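Local coordinates for protein cellobiose 2-epimerase (Spirochaeta thermophila DSM 6192, PDB 5ZIG) that probably catalyses the reversible epimerization of cellobiose to 4-O-beta-D-glucopyranosyl-D-mannose, within the N-acylglucosamine 2-epimerase family, at residues 8-11 and 12-16; 334-337 and 338-342. One frame throughout, in Å; residues are numbered along the deposited sequence.

How the contacts relate
Following the chain from the N terminus, contact 1 comes first, in the opening turns of helix 7-31, and it closes only one helical turn. Contact 2 begins more than 300 residues later, where residues 334-337 lead into helix 336-352, and is just as local; the two lie in series and neither nests nor crosses. Space brings them together: their centres are about 13 Å apart, and the two helices pack side by side. Cys342 of contact 2 is the meeting point, its SG lying 3.5 Å from Ile14 CD1 and also near Thr10 and Leu11, while Leu11 also meets Leu338. The N-terminal helix is thereby joined to a late helix of the mainly helical body.

Contact 1. Residues 8-11 and 12-16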
loop_
_atom_site.group_PDB
_atom_site.type_symbol
_atom_site.label_atom_id
_atom_site.label_comp_id
_atom_site.label_asym_id
_atom_site.label_seq_id
_atom_site.Cartn_x
_atom_site.Cartn_y
_atom_site.Cartn_z
ATOM N N ARG A 8 -20.466 -3.913 19.553
ATOM C CA ARG A 8 -19.833 -2.748 20.169
ATOM C C ARG A 8 -18.678 -3.128 21.089
ATOM O O ARG A 8 -17.583 -2.557 20.935
ATOM C CB ARG A 8 -20.885 -1.882 20.871
ATOM C CG ARG A 8 -21.354 -0.758 19.978
ATOM C CD ARG A 8 -22.285 0.224 20.646
ATOM N NE ARG A 8 -22.645 1.250 19.682
ATOM C CZ ARG A 8 -22.033 2.425 19.577
ATOM N NH1 ARG A 8 -21.023 2.731 20.385
ATOM N NH2 ARG A 8 -22.439 3.298 18.664
ATOM N N PRO A 9 -18.817 -4.071 22.028
ATOM C CA PRO A 9 -17.627 -4.451 22.810
ATOM C C PRO A 9 -16.522 -5.087 21.964
ATOM O O PRO A 9 -15.341 -4.888 22.268
ATOM C CB PRO A 9 -18.187 -5.412 23.878
ATOM C CG PRO A 9 -19.545 -5.799 23.410
ATOM C CD PRO A 9 -20.045 -4.715 22.529
ATOM N N THR A 10 -16.863 -5.838 20.911
ATOM C CA THR A 10 -15.844 -6.392 20.020
ATOM C C THR A 10 -15.038 -5.286 19.336
ATOM O O THR A 10 -13.805 -5.367 19.243
ATOM C CB THR A 10 -16.503 -7.284 18.965
ATOM O OG1 THR A 10 -17.615 -7.976 19.549
ATOM C CG2 THR A 10 -15.512 -8.296 18.397
ATOM N N LEU A 11 -15.720 -4.241 18.850
ATOM C CA LEU A 11 -15.018 -3.162 18.165
ATOM C C LEU A 11 -14.121 -2.395 19.128
ATOM O O LEU A 11 -12.986 -2.050 18.779
ATOM C CB LEU A 11 -16.023 -2.223 17.491
ATOM C CG LEU A 11 -16.816 -2.822 16.325
ATOM C CD1 LEU A 11 -17.865 -1.830 15.810
ATOM C CD2 LEU A 11 -15.886 -3.254 15.186
ATOM N N ARG A 12 -14.610 -2.122 20.343
ATOM C CA ARG A 12 -13.782 -1.451 21.344
ATOM C C ARG A 12 -12.545 -2.273 21.658
ATOM O O ARG A 12 -11.457 -1.727 21.875
ATOM C CB ARG A 12 -14.567 -1.231 22.641
ATOM C CG ARG A 12 -15.842 -0.404 22.517
ATOM C CD ARG A 12 -16.208 0.175 23.880
ATOM N NE ARG A 12 -16.634 -0.901 24.778
ATOM C CZ ARG A 12 -17.889 -1.304 24.881
ATOM N NH1 ARG A 12 -18.830 -0.723 24.139
ATOM N NH2 ARG A 12 -18.210 -2.280 25.723
ATOM N N GLN A 13 -12.707 -3.592 21.724
ATOM C CA GLN A 13 -11.566 -4.460 21.951
ATOM C C GLN A 13 -10.544 -4.319 20.815
ATOM O O GLN A 13 -9.352 -4.087 21.062
ATOM C CB GLN A 13 -12.057 -5.902 22.116
ATOM C CG GLN A 13 -10.982 -6.952 22.421
ATOM C CD GLN A 13 -10.036 -6.528 23.521
ATOM O OE1 GLN A 13 -10.416 -5.792 24.441
ATOM N NE2 GLN A 13 -8.789 -6.989 23.437
ATOM N N ILE A 14 -11.007 -4.412 19.565
ATOM C CA ILE A 14 -10.094 -4.388 18.417
ATOM C C ILE A 14 -9.388 -3.042 18.312
ATOM O O ILE A 14 -8.184 -2.967 18.026
ATOM C CB ILE A 14 -10.863 -4.730 17.129
ATOM C CG1 ILE A 14 -11.243 -6.209 17.190
ATOM C CG2 ILE A 14 -10.028 -4.345 15.835
ATOM C CD1 ILE A 14 -12.297 -6.628 16.206
ATOM N N ARG A 15 -10.124 -1.962 18.554
ATOM C CA ARG A 15 -9.526 -0.639 18.565
ATOM C C ARG A 15 -8.304 -0.599 19.476
ATOM O O ARG A 15 -7.256 -0.047 19.114
ATOM C CB ARG A 15 -10.585 0.376 18.998
ATOM C CG ARG A 15 -10.312 1.778 18.625
ATOM C CD ARG A 15 -9.305 2.438 19.539
ATOM N NE ARG A 15 -9.147 3.830 19.140
ATOM C CZ ARG A 15 -8.091 4.579 19.417
ATOM N NH1 ARG A 15 -7.057 4.077 20.103
ATOM N NH2 ARG A 15 -8.086 5.842 19.008
ATOM N N SER A 16 -8.431 -1.164 20.682
ATOM C CA SER A 16 -7.326 -1.112 21.629
ATOM C C SER A 16 -6.148 -1.970 21.167
ATOM O O SER A 16 -4.993 -1.580 21.362
ATOM C CB SER A 16 -7.812 -1.541 23.016
ATOM O OG SER A 16 -7.812 -2.949 23.117
#
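The first turns of helix 7-31 bring Arg8 and Pro9 under the side chain of Arg12, one turn further on. Arg12 leaves the backbone with CG beside its own N (chi1 -59°) and bends at chi3, which folds the chain back toward the N terminus. Its flat guanidinium then lies over the turn, with Arg8 O and Pro9 CA both 3.7 Å from its plane on one face, offset toward the rim. Arg12 NH2 reaches Pro9 CB at 3.6 Å, so the proline ring, which can sit early in a helix because its missing N-H is little needed there, gives the guanidinium an aliphatic surface to lie on. The extended Arg8 side chain turns its charge elsewhere, NH1 bonding to Leu401 O.

This is regular alpha-helix in an amphipathic role, part of the (alpha/alpha)6 barrel characteristic of the N-acylglucosamine 2-epimerase family. Arg12 N bonds to Arg8 O at 3.1 Å, nearly straight at 169°, and Arg15 N to Leu11 O at 2.9 Å; Gln13 and Ile14 donate likewise to Pro9 and Thr10. Branched Ile14 lays CD1 3.6 Å from Thr10 O and meets Thr10 CG2 at 4.2 Å. Aliphatic Leu11 and Ile14 suit the buried side, where they pack on Ile400 and Ile397 of helix 384-402. On the exposed side, Ser16 OG donates to Gln13 O at 2.8 Å, while Gln13 NE2 bonds to Glu17.

Contact 2. Residues 334-337 and 338-342; sequences EPRY and LDHAC
Backbone bonds between residues 334-337 and 338-342 run where the chain enters helix 336-352. Pro335 O takes Asp339 N at 3.2 Å and, weakly, Leu338 N; Arg336 O receives His340 N, and Tyr337 O receives Ala341 N at 3.0 Å, almost straight at 174°. Proline suits this entry, since its ring fixes phi and its nitrogen has no hydrogen to offer.

Packing centres on His340. With CG anti to its carbonyl carbon (chi1 -69°), the imidazole leans back over the preceding turn, Arg336 O lying 3.2 Å above one face, offset toward the rim near CD2. His340 NE2 lies 3.6 Å from Arg336 CG, and its CE1 sits over one face of the guanidinium, 3.7 Å from CZ; the two planes are 64° apart, so this is no parallel stack. Beyond, the imidazole meets Phe325 and helix 275-294. A serine in its place would probably take from the Arg336 guanidinium the cover that the imidazole gives one face, and open a gap beside Phe325. Tyr337 packs on Met285, Glu286 and Ala328, a mixed surface that suits a large ring with a polar end.

By charge, Asp339 OD2 lies 4.2 Å from Arg336 NH1, too far for a salt bridge, whereas Arg336 NH2 forms one with Asp293. The cation is thus probably balanced mainly by Asp293, with Asp339 adding a weaker pull near the helix start, where a carboxylate suits the helix dipole.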
loop_
_atom_site.group_PDB
_atom_site.type_symbol
_atom_site.label_atom_id
_atom_site.label_comp_id
_atom_site.label_asym_id
_atom_site.label_seq_id
_atom_site.Cartn_x
_atom_site.Cartn_y
_atom_site.Cartn_z
ATOM N N GLU A 334 -23.836 -2.844 5.946
ATOM C CA GLU A 334 -24.196 -4.233 6.186
ATOM C C GLU A 334 -23.270 -4.802 7.251
ATOM O O GLU A 334 -22.093 -5.077 6.960
ATOM C CB GLU A 334 -24.121 -5.054 4.897
ATOM C CG GLU A 334 -25.255 -4.738 3.925
ATOM C CD GLU A 334 -25.240 -5.627 2.690
ATOM O OE1 GLU A 334 -24.137 -6.074 2.300
ATOM O OE2 GLU A 334 -26.325 -5.861 2.106
ATOM N N PRO A 335 -23.749 -4.986 8.489
ATOM C CA PRO A 335 -22.845 -5.335 9.591
ATOM C C PRO A 335 -22.030 -6.596 9.359
ATOM O O PRO A 335 -21.013 -6.780 10.033
ATOM C CB PRO A 335 -23.806 -5.508 10.781
ATOM C CG PRO A 335 -24.976 -4.681 10.427
ATOM C CD PRO A 335 -25.143 -4.888 8.951
ATOM N N ARG A 336 -22.448 -7.482 8.456
ATOM C CA ARG A 336 -21.662 -8.684 8.197
ATOM C C ARG A 336 -20.242 -8.360 7.734
ATOM O O ARG A 336 -19.327 -9.166 7.950
ATOM C CB ARG A 336 -22.373 -9.560 7.158
ATOM C CG ARG A 336 -21.656 -10.862 6.846
ATOM C CD ARG A 336 -22.620 -11.994 6.562
ATOM N NE ARG A 336 -21.904 -13.222 6.226
ATOM C CZ ARG A 336 -21.348 -14.029 7.127
ATOM N NH1 ARG A 336 -21.435 -13.737 8.420
ATOM N NH2 ARG A 336 -20.708 -15.126 6.735
ATOM N N TYR A 337 -20.037 -7.197 7.115
ATOM C CA TYR A 337 -18.683 -6.802 6.746
ATOM C C TYR A 337 -17.820 -6.592 7.982
ATOM O O TYR A 337 -16.632 -6.929 7.979
ATOM C CB TYR A 337 -18.710 -5.546 5.879
ATOM C CG TYR A 337 -19.118 -5.830 4.459
ATOM C CD1 TYR A 337 -18.387 -6.701 3.662
ATOM C CD2 TYR A 337 -20.244 -5.230 3.913
ATOM C CE1 TYR A 337 -18.776 -6.978 2.352
ATOM C CE2 TYR A 337 -20.641 -5.497 2.623
ATOM C CZ TYR A 337 -19.906 -6.365 1.838
ATOM O OH TYR A 337 -20.323 -6.610 0.540
ATOM N N LEU A 338 -18.414 -6.080 9.063
ATOM C CA LEU A 338 -17.685 -5.948 10.320
ATOM C C LEU A 338 -17.336 -7.316 10.909
ATOM O O LEU A 338 -16.255 -7.486 11.486
ATOM C CB LEU A 338 -18.501 -5.125 11.318
ATOM C CG LEU A 338 -18.738 -3.650 10.980
ATOM C CD1 LEU A 338 -19.533 -2.936 12.068
ATOM C CD2 LEU A 338 -17.402 -2.938 10.709
ATOM N N ASP A 339 -18.250 -8.291 10.798
ATOM C CA ASP A 339 -17.939 -9.658 11.211
ATOM C C ASP A 339 -16.669 -10.141 10.522
ATOM O O ASP A 339 -15.778 -10.733 11.151
ATOM C CB ASP A 339 -19.101 -10.605 10.872
ATOM C CG ASP A 339 -20.381 -10.313 11.667
ATOM O OD1 ASP A 339 -20.288 -9.813 12.801
ATOM O OD2 ASP A 339 -21.486 -10.585 11.151
ATOM N N HIS A 340 -16.580 -9.873 9.224
ATOM C CA HIS A 340 -15.438 -10.291 8.429
ATOM C C HIS A 340 -14.158 -9.611 8.912
ATOM O O HIS A 340 -13.170 -10.280 9.226
ATOM C CB HIS A 340 -15.744 -10.001 6.952
ATOM C CG HIS A 340 -16.829 -10.878 6.382
ATOM N ND1 HIS A 340 -16.983 -12.207 6.737
ATOM C CD2 HIS A 340 -17.807 -10.619 5.482
ATOM C CE1 HIS A 340 -18.000 -12.726 6.070
ATOM N NE2 HIS A 340 -18.515 -11.784 5.298
ATOM N N ALA A 341 -14.174 -8.277 9.016
ATOM C CA ALA A 341 -13.036 -7.541 9.565
ATOM C C ALA A 341 -12.583 -8.126 10.901
ATOM O O ALA A 341 -11.405 -8.447 11.085
ATOM C CB ALA A 341 -13.389 -6.068 9.741
ATOM N N CYS A 342 -13.507 -8.234 11.860
ATOM C CA CYS A 342 -13.176 -8.848 13.142
ATOM C C CYS A 342 -12.533 -10.216 12.945
ATOM O O CYS A 342 -11.528 -10.529 13.588
ATOM C CB CYS A 342 -14.426 -8.958 14.029
ATOM S SG CYS A 342 -15.286 -7.375 14.447
#